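Local atomic coordinates of cellulosomal scaffoldin adaptor protein B (Acetivibrio cellulolyticus, PDB entry 3BWZ), a protein that probably helps to assemble the cellulosome as a scaffoldin, represented by this type II cohesin module of a family that binds dockerins. Residues L70-N75 with K93-L98; T32-C37 with T143-W148; T23-I28 with T110-V115. All coordinates share one frame; numbering follows the deposited sequence. Where two conformers were deposited one is given.

Interaction 1 of 3, residues L70-N75 with K93-L98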
loop_
_atom_site.group_PDB
_atom_site.type_symbol
_atom_site.label_atom_id
_atom_site.label_comp_id
_atom_site.label_asym_id
_atom_site.label_seq_id
_atom_site.Cartn_x
_atom_site.Cartn_y
_atom_site.Cartn_z
ATOM N N LEU A 70 8.114 0.352 9.485
ATOM C CA LEU A 70 7.889 -1.108 9.561
ATOM C C LEU A 70 9.124 -1.874 9.111
ATOM O O LEU A 70 9.042 -2.978 8.582
ATOM C CB LEU A 70 6.637 -1.597 8.832
ATOM C CG LEU A 70 5.319 -1.036 9.344
ATOM C CD1 LEU A 70 4.167 -1.559 8.492
ATOM C CD2 LEU A 70 5.105 -1.367 10.823
ATOM N N ASN A 71 10.275 -1.300 9.409
ATOM C CA ASN A 71 11.573 -1.783 9.000
ATOM C C ASN A 71 12.471 -2.242 10.152
ATOM O O ASN A 71 13.611 -2.665 9.928
ATOM C CB ASN A 71 12.237 -0.638 8.177
ATOM C CG ASN A 71 11.908 -0.684 6.746
ATOM O OD1 ASN A 71 11.561 -1.694 6.129
ATOM N ND2 ASN A 71 11.937 0.511 6.196
ATOM N N SER A 72 11.959 -2.192 11.375
ATOM C CA SER A 72 12.751 -2.558 12.555
ATOM C C SER A 72 12.570 -4.036 12.895
ATOM O O SER A 72 11.583 -4.661 12.520
ATOM C CB SER A 72 12.332 -1.730 13.760
ATOM O OG SER A 72 12.510 -0.347 13.481
ATOM N N ASP A 73 13.533 -4.576 13.640
ATOM C CA ASP A 73 13.550 -5.991 14.018
ATOM C C ASP A 73 12.624 -6.282 15.200
ATOM O O ASP A 73 13.074 -6.622 16.307
ATOM C CB ASP A 73 14.983 -6.427 14.382
ATOM C CG ASP A 73 15.899 -6.679 13.215
ATOM O OD1 ASP A 73 15.501 -6.549 12.046
ATOM O OD2 ASP A 73 17.071 -7.051 13.518
ATOM N N PHE A 74 11.320 -6.195 14.967
ATOM C CA PHE A 74 10.310 -6.589 15.937
ATOM C C PHE A 74 9.535 -7.813 15.417
ATOM O O PHE A 74 8.315 -7.916 15.549
ATOM C CB PHE A 74 9.347 -5.456 16.243
ATOM C CG PHE A 74 9.954 -4.291 16.981
ATOM C CD1 PHE A 74 9.976 -3.032 16.420
ATOM C CD2 PHE A 74 10.495 -4.447 18.253
ATOM C CE1 PHE A 74 10.468 -1.962 17.094
ATOM C CE2 PHE A 74 11.005 -3.378 18.928
ATOM C CZ PHE A 74 11.009 -2.135 18.343
ATOM N N ASN A 75 10.274 -8.759 14.852
ATOM C CA ASN A 75 9.683 -9.988 14.336
ATOM C C ASN A 75 8.545 -9.662 13.354
ATOM O O ASN A 75 7.437 -10.184 13.474
ATOM C CB ASN A 75 9.188 -10.865 15.496
ATOM C CG ASN A 75 8.764 -12.241 15.044
ATOM O OD1 ASN A 75 9.182 -12.718 13.994
ATOM N ND2 ASN A 75 7.960 -12.896 15.858
ATOM N N LYS A 93 1.391 -6.482 6.931
ATOM C CA LYS A 93 2.736 -6.179 7.368
ATOM C C LYS A 93 2.618 -5.587 8.748
ATOM O O LYS A 93 2.024 -4.522 8.903
ATOM C CB LYS A 93 3.325 -5.151 6.370
ATOM C CG LYS A 93 4.750 -4.816 6.493
ATOM C CD LYS A 93 5.199 -3.932 5.329
ATOM C CE LYS A 93 6.640 -3.656 5.436
ATOM N NZ LYS A 93 7.074 -2.889 4.270
ATOM N N ALA A 94 3.171 -6.261 9.750
ATOM C CA ALA A 94 2.944 -5.846 11.124
ATOM C C ALA A 94 4.024 -6.348 12.054
ATOM O O ALA A 94 4.506 -7.469 11.934
ATOM C CB ALA A 94 1.559 -6.301 11.603
ATOM N N TYR A 95 4.381 -5.518 13.010
ATOM C CA TYR A 95 5.261 -5.958 14.077
ATOM C C TYR A 95 4.565 -6.953 15.002
ATOM O O TYR A 95 3.401 -6.790 15.332
ATOM C CB TYR A 95 5.740 -4.775 14.891
ATOM C CG TYR A 95 6.659 -3.792 14.179
ATOM C CD1 TYR A 95 6.624 -2.444 14.505
ATOM C CD2 TYR A 95 7.623 -4.200 13.252
ATOM C CE1 TYR A 95 7.511 -1.542 13.936
ATOM C CE2 TYR A 95 8.489 -3.300 12.690
ATOM C CZ TYR A 95 8.430 -1.984 13.031
ATOM O OH TYR A 95 9.325 -1.122 12.436
ATOM N N VAL A 96 5.301 -7.979 15.446
ATOM C CA VAL A 96 4.795 -8.973 16.370
ATOM C C VAL A 96 5.308 -8.744 17.788
ATOM O O VAL A 96 4.589 -8.989 18.748
ATOM C CB VAL A 96 5.137 -10.404 15.872
ATOM C CG1 VAL A 96 4.733 -11.477 16.884
ATOM C CG2 VAL A 96 4.479 -10.644 14.517
ATOM N N SER A 97 6.542 -8.261 17.921
ATOM C CA SER A 97 7.157 -8.056 19.240
ATOM C C SER A 97 6.723 -6.720 19.801
ATOM O O SER A 97 7.513 -5.760 19.920
ATOM C CB SER A 97 8.668 -8.143 19.124
ATOM O OG SER A 97 9.066 -9.420 18.688
ATOM N N LEU A 98 5.441 -6.648 20.154
ATOM C CA LEU A 98 4.828 -5.368 20.510
ATOM C C LEU A 98 5.244 -4.833 21.865
ATOM O O LEU A 98 5.336 -3.626 22.036
ATOM C CB LEU A 98 3.309 -5.456 20.393
ATOM C CG LEU A 98 2.780 -5.676 18.972
ATOM C CD1 LEU A 98 1.269 -5.801 18.976
ATOM C CD2 LEU A 98 3.212 -4.543 18.031
HETATM O O HOH W 1 9.139 -1.294 5.206
HETATM O O HOH W 2 7.940 -11.842 18.578
#
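Leu70 and Phe74 enclose the Tyr95 ring from opposite faces. Tyr95 CG, beside its backbone N and opposite the carbonyl carbon (chi1 -67°), swings the ring between them. Leu70 CD2 sits almost on the ring normal, 4.0 Å from the centroid of Tyr95, in a CH-pi contact. On the other side the edge of Phe74 points at the tyrosine face in a T-shaped pair (centroids 5.0 Å apart, planes at 72°), with CD1 over the centre. Toward strand 88-94, Lys93 CG lies 3.9 Å from Leu70 CD1.

Hydrogen bonds hold the loop at two places. Tyr95 OH accepts from Ser72 N (3.0 Å) while bonding to Glu108, which also binds Leu70 N. Phe74 O takes two backbone donors: Val96 N, nearly in line with the carbonyl, and Ser97 N, which comes from above the carbonyl plane at 3.0 Å.

Waters bridge Asn75 ND2 to Ser97 OG and Asn71 OD1 to Lys93 NZ, doubtful links that hold for one of two asparagine conformers; Lys93 NZ also bonds Val113 O, and Asn71 ND2 bonds Gly67 O.

The contact lays the connection between strands 65-66 and 77-83 over the end of strand 88-94. Tyr101 of helix 98-104 meets both aromatic rings, and Leu70 touches Phe34 on strand 34-42.

Interaction 2 of 3, residues T32-C37 with T143-W148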
loop_
_atom_site.group_PDB
_atom_site.type_symbol
_atom_site.label_atom_id
_atom_site.label_comp_id
_atom_site.label_asym_id
_atom_site.label_seq_id
_atom_site.Cartn_x
_atom_site.Cartn_y
_atom_site.Cartn_z
ATOM N N THR A 32 -1.667 7.237 15.440
ATOM C CA THR A 32 -1.139 7.119 16.791
ATOM C C THR A 32 -0.751 5.679 17.124
ATOM O O THR A 32 -1.551 4.760 16.965
ATOM C CB THR A 32 -2.164 7.624 17.799
ATOM O OG1 THR A 32 -2.473 8.985 17.491
ATOM C CG2 THR A 32 -1.620 7.511 19.222
ATOM N N ASN A 33 0.494 5.485 17.552
ATOM C CA ASN A 33 0.975 4.185 18.011
ATOM C C ASN A 33 0.829 3.075 16.977
ATOM O O ASN A 33 0.686 1.918 17.318
ATOM C CB ASN A 33 0.315 3.801 19.352
ATOM C CG ASN A 33 0.613 4.782 20.463
ATOM O OD1 ASN A 33 -0.160 4.893 21.452
ATOM N ND2 ASN A 33 1.710 5.464 20.350
ATOM N N PHE A 34 0.956 3.444 15.708
ATOM C CA PHE A 34 0.866 2.509 14.607
ATOM C C PHE A 34 1.864 1.362 14.732
ATOM O O PHE A 34 3.036 1.601 14.970
ATOM C CB PHE A 34 1.147 3.269 13.311
ATOM C CG PHE A 34 1.144 2.398 12.073
ATOM C CD1 PHE A 34 2.322 2.023 11.453
ATOM C CD2 PHE A 34 -0.040 1.966 11.526
ATOM C CE1 PHE A 34 2.294 1.265 10.311
ATOM C CE2 PHE A 34 -0.064 1.230 10.393
ATOM C CZ PHE A 34 1.110 0.859 9.788
ATOM N N SER A 35 1.418 0.130 14.471
ATOM C CA SER A 35 2.287 -1.031 14.482
ATOM C C SER A 35 2.169 -1.964 13.279
ATOM O O SER A 35 2.903 -2.933 13.219
ATOM C CB SER A 35 2.039 -1.875 15.712
ATOM O OG SER A 35 0.852 -2.654 15.556
ATOM N N GLY A 36 1.276 -1.683 12.341
ATOM C CA GLY A 36 1.075 -2.595 11.242
ATOM C C GLY A 36 -0.243 -2.384 10.554
ATOM O O GLY A 36 -1.070 -1.602 10.994
ATOM N N CYS A 37 -0.438 -3.112 9.465
ATOM C CA CYS A 37 -1.632 -2.936 8.664
ATOM C C CYS A 37 -1.933 -4.157 7.817
ATOM O O CYS A 37 -1.044 -4.962 7.546
ATOM C CB CYS A 37 -1.531 -1.698 7.773
ATOM S SG CYS A 37 -0.155 -1.703 6.606
ATOM N N THR A 143 -8.647 -0.803 4.207
ATOM C CA THR A 143 -7.535 -0.619 5.133
ATOM C C THR A 143 -7.872 -1.118 6.535
ATOM O O THR A 143 -8.945 -0.852 7.051
ATOM C CB THR A 143 -7.066 0.864 5.189
ATOM O OG1 THR A 143 -7.985 1.670 5.930
ATOM C CG2 THR A 143 -6.854 1.449 3.794
ATOM N N VAL A 144 -6.896 -1.786 7.151
ATOM C CA VAL A 144 -6.960 -2.127 8.556
ATOM C C VAL A 144 -5.630 -1.668 9.142
ATOM O O VAL A 144 -4.573 -2.136 8.691
ATOM C CB VAL A 144 -7.166 -3.626 8.817
ATOM C CG1 VAL A 144 -7.226 -3.880 10.305
ATOM C CG2 VAL A 144 -8.419 -4.099 8.170
ATOM N N LEU A 145 -5.679 -0.754 10.110
ATOM C CA LEU A 145 -4.480 -0.284 10.790
ATOM C C LEU A 145 -4.494 -0.780 12.219
ATOM O O LEU A 145 -5.559 -0.818 12.839
ATOM C CB LEU A 145 -4.423 1.246 10.754
ATOM C CG LEU A 145 -4.632 1.925 9.398
ATOM C CD1 LEU A 145 -4.485 3.444 9.559
ATOM C CD2 LEU A 145 -3.728 1.359 8.309
ATOM N N PHE A 146 -3.332 -1.161 12.724
ATOM C CA PHE A 146 -3.181 -1.671 14.084
ATOM C C PHE A 146 -2.354 -0.724 14.928
ATOM O O PHE A 146 -1.428 -0.100 14.419
ATOM C CB PHE A 146 -2.492 -3.039 14.085
ATOM C CG PHE A 146 -3.234 -4.067 13.324
ATOM C CD1 PHE A 146 -2.808 -4.481 12.081
ATOM C CD2 PHE A 146 -4.368 -4.647 13.853
ATOM C CE1 PHE A 146 -3.517 -5.438 11.375
ATOM C CE2 PHE A 146 -5.073 -5.620 13.147
ATOM C CZ PHE A 146 -4.649 -5.991 11.918
ATOM N N ASP A 147 -2.656 -0.665 16.220
ATOM C CA ASP A 147 -1.836 0.031 17.183
ATOM C C ASP A 147 -0.876 -0.942 17.877
ATOM O O ASP A 147 -0.869 -2.155 17.625
ATOM C CB ASP A 147 -2.700 0.837 18.176
ATOM C CG ASP A 147 -3.485 -0.018 19.153
ATOM O OD1 ASP A 147 -3.083 -1.153 19.442
ATOM O OD2 ASP A 147 -4.538 0.485 19.639
ATOM N N TRP A 148 -0.051 -0.403 18.752
ATOM C CA TRP A 148 1.007 -1.190 19.356
ATOM C C TRP A 148 0.571 -2.037 20.535
ATOM O O TRP A 148 1.405 -2.683 21.153
ATOM C CB TRP A 148 2.239 -0.337 19.658
ATOM C CG TRP A 148 2.104 0.743 20.669
ATOM C CD1 TRP A 148 1.095 0.963 21.555
ATOM C CD2 TRP A 148 3.113 1.719 20.957
ATOM N NE1 TRP A 148 1.413 2.022 22.363
ATOM C CE2 TRP A 148 2.655 2.489 22.030
ATOM C CE3 TRP A 148 4.381 1.978 20.434
ATOM C CZ2 TRP A 148 3.405 3.527 22.565
ATOM C CZ3 TRP A 148 5.127 3.000 20.977
ATOM C CH2 TRP A 148 4.638 3.756 22.040
#
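Trp148 carries its indole with CG between the backbone N and the carbonyl carbon (chi1 65°), whereas Asn33 CG stands beside its own N, opposite the carbonyl carbon (chi1 -61°); together these rotations lay the amide of Asn33 on one face of the indole. The two planes lie only 12° apart. Asn33 CB is centred above the five-membered ring, 3.6 Å from its centroid, and ND2 is displaced toward the rim, 3.4 Å from Trp148 CZ2.

Ser35 uses both backbone and side chain. Its N donates to Phe146 O at 2.9 Å, and its OG donates to Asp147 O at 2.7 Å, approaching well above the plane of that carbonyl. Phe146 N in turn donates to Gly36 O (2.9 Å). Ser35 and Gly36 therefore lie opposite the single residue Phe146, a beta bulge in an otherwise antiparallel pair. Gly36 adopts backbone angles suited to glycine, and the Phe146 ring passes close by, with CD1 3.5 Å from Gly36 O. Farther along, Cys37 CB packs on Leu145 CD2 at 3.8 Å, on the face of the sheet where Leu145 also touches Ile7.

This pairing joins strand 143-147 to strand 34-42, whose other edge bonds to Lys93 of strand 88-94 through Cys37 and to Tyr95, just past it, through Ser35. Tyr101 of helix 98-104 meets the Trp148 ring edge-to-face and hydrogen-bonds Phe34 O, so the helix sits against this end of the sheet.

Interaction 3 of 3, residues T23-I28 with T110-V115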
loop_
_atom_site.group_PDB
_atom_site.type_symbol
_atom_site.label_atom_id
_atom_site.label_comp_id
_atom_site.label_asym_id
_atom_site.label_seq_id
_atom_site.Cartn_x
_atom_site.Cartn_y
_atom_site.Cartn_z
ATOM N N THR A 23 5.757 4.369 -9.269
ATOM C CA THR A 23 5.942 3.893 -7.910
ATOM C C THR A 23 4.831 4.430 -7.042
ATOM O O THR A 23 4.702 5.652 -6.874
ATOM C CB THR A 23 7.323 4.306 -7.390
ATOM O OG1 THR A 23 8.342 3.751 -8.236
ATOM C CG2 THR A 23 7.556 3.808 -5.974
ATOM N N ALA A 24 4.050 3.520 -6.477
ATOM C CA ALA A 24 2.975 3.861 -5.559
ATOM C C ALA A 24 3.484 3.657 -4.128
ATOM O O ALA A 24 3.728 2.540 -3.680
ATOM C CB ALA A 24 1.752 2.986 -5.828
ATOM N N SER A 25 3.621 4.758 -3.409
ATOM C CA SER A 25 4.012 4.737 -2.013
ATOM C C SER A 25 2.778 4.823 -1.144
ATOM O O SER A 25 1.917 5.678 -1.337
ATOM C CB SER A 25 4.927 5.926 -1.710
ATOM O OG SER A 25 6.135 5.812 -2.426
ATOM N N ILE A 26 2.665 3.907 -0.189
ATOM C CA ILE A 26 1.551 3.863 0.738
ATOM C C ILE A 26 1.988 4.595 1.997
ATOM O O ILE A 26 2.805 4.098 2.766
ATOM C CB ILE A 26 1.104 2.442 1.067
ATOM C CG1 ILE A 26 0.715 1.649 -0.192
ATOM C CG2 ILE A 26 -0.066 2.514 2.041
ATOM C CD1 ILE A 26 0.690 0.210 0.002
ATOM N N ASN A 27 1.477 5.810 2.173
ATOM C CA ASN A 27 1.961 6.744 3.171
ATOM C C ASN A 27 0.925 6.972 4.247
ATOM O O ASN A 27 -0.228 7.301 3.945
ATOM C CB ASN A 27 2.336 8.096 2.549
ATOM C CG ASN A 27 3.516 7.994 1.626
ATOM O OD1 ASN A 27 4.176 6.970 1.545
ATOM N ND2 ASN A 27 3.779 9.065 0.891
ATOM N N ILE A 28 1.353 6.844 5.497
ATOM C CA ILE A 28 0.526 7.195 6.636
ATOM C C ILE A 28 1.014 8.488 7.269
ATOM O O ILE A 28 2.200 8.789 7.197
ATOM C CB ILE A 28 0.421 6.057 7.694
ATOM C CG1 ILE A 28 1.759 5.784 8.398
ATOM C CG2 ILE A 28 -0.139 4.790 7.073
ATOM C CD1 ILE A 28 1.640 4.838 9.602
ATOM N N THR A 110 4.165 8.214 11.165
ATOM C CA THR A 110 4.183 8.881 9.867
ATOM C C THR A 110 5.288 8.265 9.040
ATOM O O THR A 110 6.439 8.224 9.469
ATOM C CB THR A 110 4.420 10.389 10.023
ATOM O OG1 THR A 110 3.300 10.938 10.722
ATOM C CG2 THR A 110 4.564 11.083 8.677
ATOM N N GLY A 111 4.952 7.792 7.843
ATOM C CA GLY A 111 5.956 7.253 6.936
ATOM C C GLY A 111 5.344 6.403 5.862
ATOM O O GLY A 111 4.128 6.330 5.729
ATOM N N THR A 112 6.207 5.780 5.069
ATOM C CA THR A 112 5.768 4.937 3.964
ATOM C C THR A 112 5.788 3.498 4.439
ATOM O O THR A 112 6.853 2.979 4.789
ATOM C CB THR A 112 6.696 5.132 2.736
ATOM O OG1 THR A 112 6.674 6.516 2.354
ATOM C CG2 THR A 112 6.308 4.237 1.573
ATOM N N VAL A 113 4.630 2.865 4.476
ATOM C CA VAL A 113 4.551 1.518 4.985
ATOM C C VAL A 113 5.030 0.483 3.983
ATOM O O VAL A 113 5.475 -0.579 4.393
ATOM C CB VAL A 113 3.141 1.177 5.511
ATOM C CG1 VAL A 113 2.749 2.079 6.650
ATOM C CG2 VAL A 113 2.103 1.187 4.475
ATOM N N ALA A 114 4.879 0.768 2.695
ATOM C CA ALA A 114 5.170 -0.182 1.640
ATOM C C ALA A 114 5.151 0.578 0.336
ATOM O O ALA A 114 4.544 1.652 0.236
ATOM C CB ALA A 114 4.096 -1.302 1.629
ATOM N N VAL A 115 5.779 -0.022 -0.674
ATOM C CA VAL A 115 5.816 0.525 -2.008
ATOM C C VAL A 115 5.408 -0.566 -2.992
ATOM O O VAL A 115 5.868 -1.708 -2.901
ATOM C CB VAL A 115 7.246 1.004 -2.305
ATOM C CG1 VAL A 115 7.433 1.423 -3.711
ATOM C CG2 VAL A 115 7.621 2.132 -1.379
#
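Ile26 faces two residues, Val113 and Ala114, across an antiparallel ladder, so the strand 111-120 carries a beta bulge within the jelly-roll sandwich of the cohesin fold. Ile26 N donates to Ala114 O at 3.0 Å, while Val113 N reaches Ile26 O at 2.8 Å, in line with the carbonyl, though its N-H is bent away from the acceptor. The extra residue is Val113, whose helix-like backbone angles (phi -78°, psi -29°) interrupt the extended strand. Beyond the bulge the ladder recovers its regular pattern: Ile28 N donates to Gly111 O, and Gly111 N returns a bond to Ile28 O.

Side chains sort onto two faces. On one, Asn27 and Thr112 run side by side and point the same way. Thr112 OG1, beside its own backbone N (chi1 -59°), donates to Asn27 OD1 at 2.7 Å, coming from above the plane of the amide carbonyl. Ser25 CB meets Thr112 CG2 on this face at 3.9 Å. The other face, with Ile26, Ile28 and Ala114, is apolar. Val113, at the bulge, reaches two of these with its methyls: in the conformers described, Ile26 CG2 touches Val113 CG2 at 3.5 Å and Ile28 CG2 meets Val113 CG1 at 4.0 Å, the latter two side chains crossing at about a right angle.

A second shell holds these groups in place. Phe34 and Ile69 cover both Ile28 and Val113, and Ile7 of strand 6-11 packs against Ile26 and Ile28. Lys93 NZ, probably charged, bonds Val113 O at the bulge, and Thr68 binds the backbone of Thr112. At the end of the ladder Thr110 OG1 bonds Asn30 N, and Thr110 CA directs its hydrogen to Ile28 O, 3.3 Å away.

From the N terminus, strand 21-29 supplies the first half of interaction 3, and strand 34-42, next in the chain, supplies the first half of interaction 2. The chain then turns through 70-75, runs out along 77-83 and returns to 93-98, closing the short loop of interaction 1. Segment 110-115 next closes interaction 3, and 143-148 closes interaction 2. Interaction 1 is therefore nested inside both larger loops, which cross each other. In space, strand 88-94 lies beside strand 34-42, which bonds interactions 1 and 2 together. The bond from Lys93 NZ to Val113 O joins interaction 1 to interaction 3, and Phe34 of interaction 2 touches residues of both.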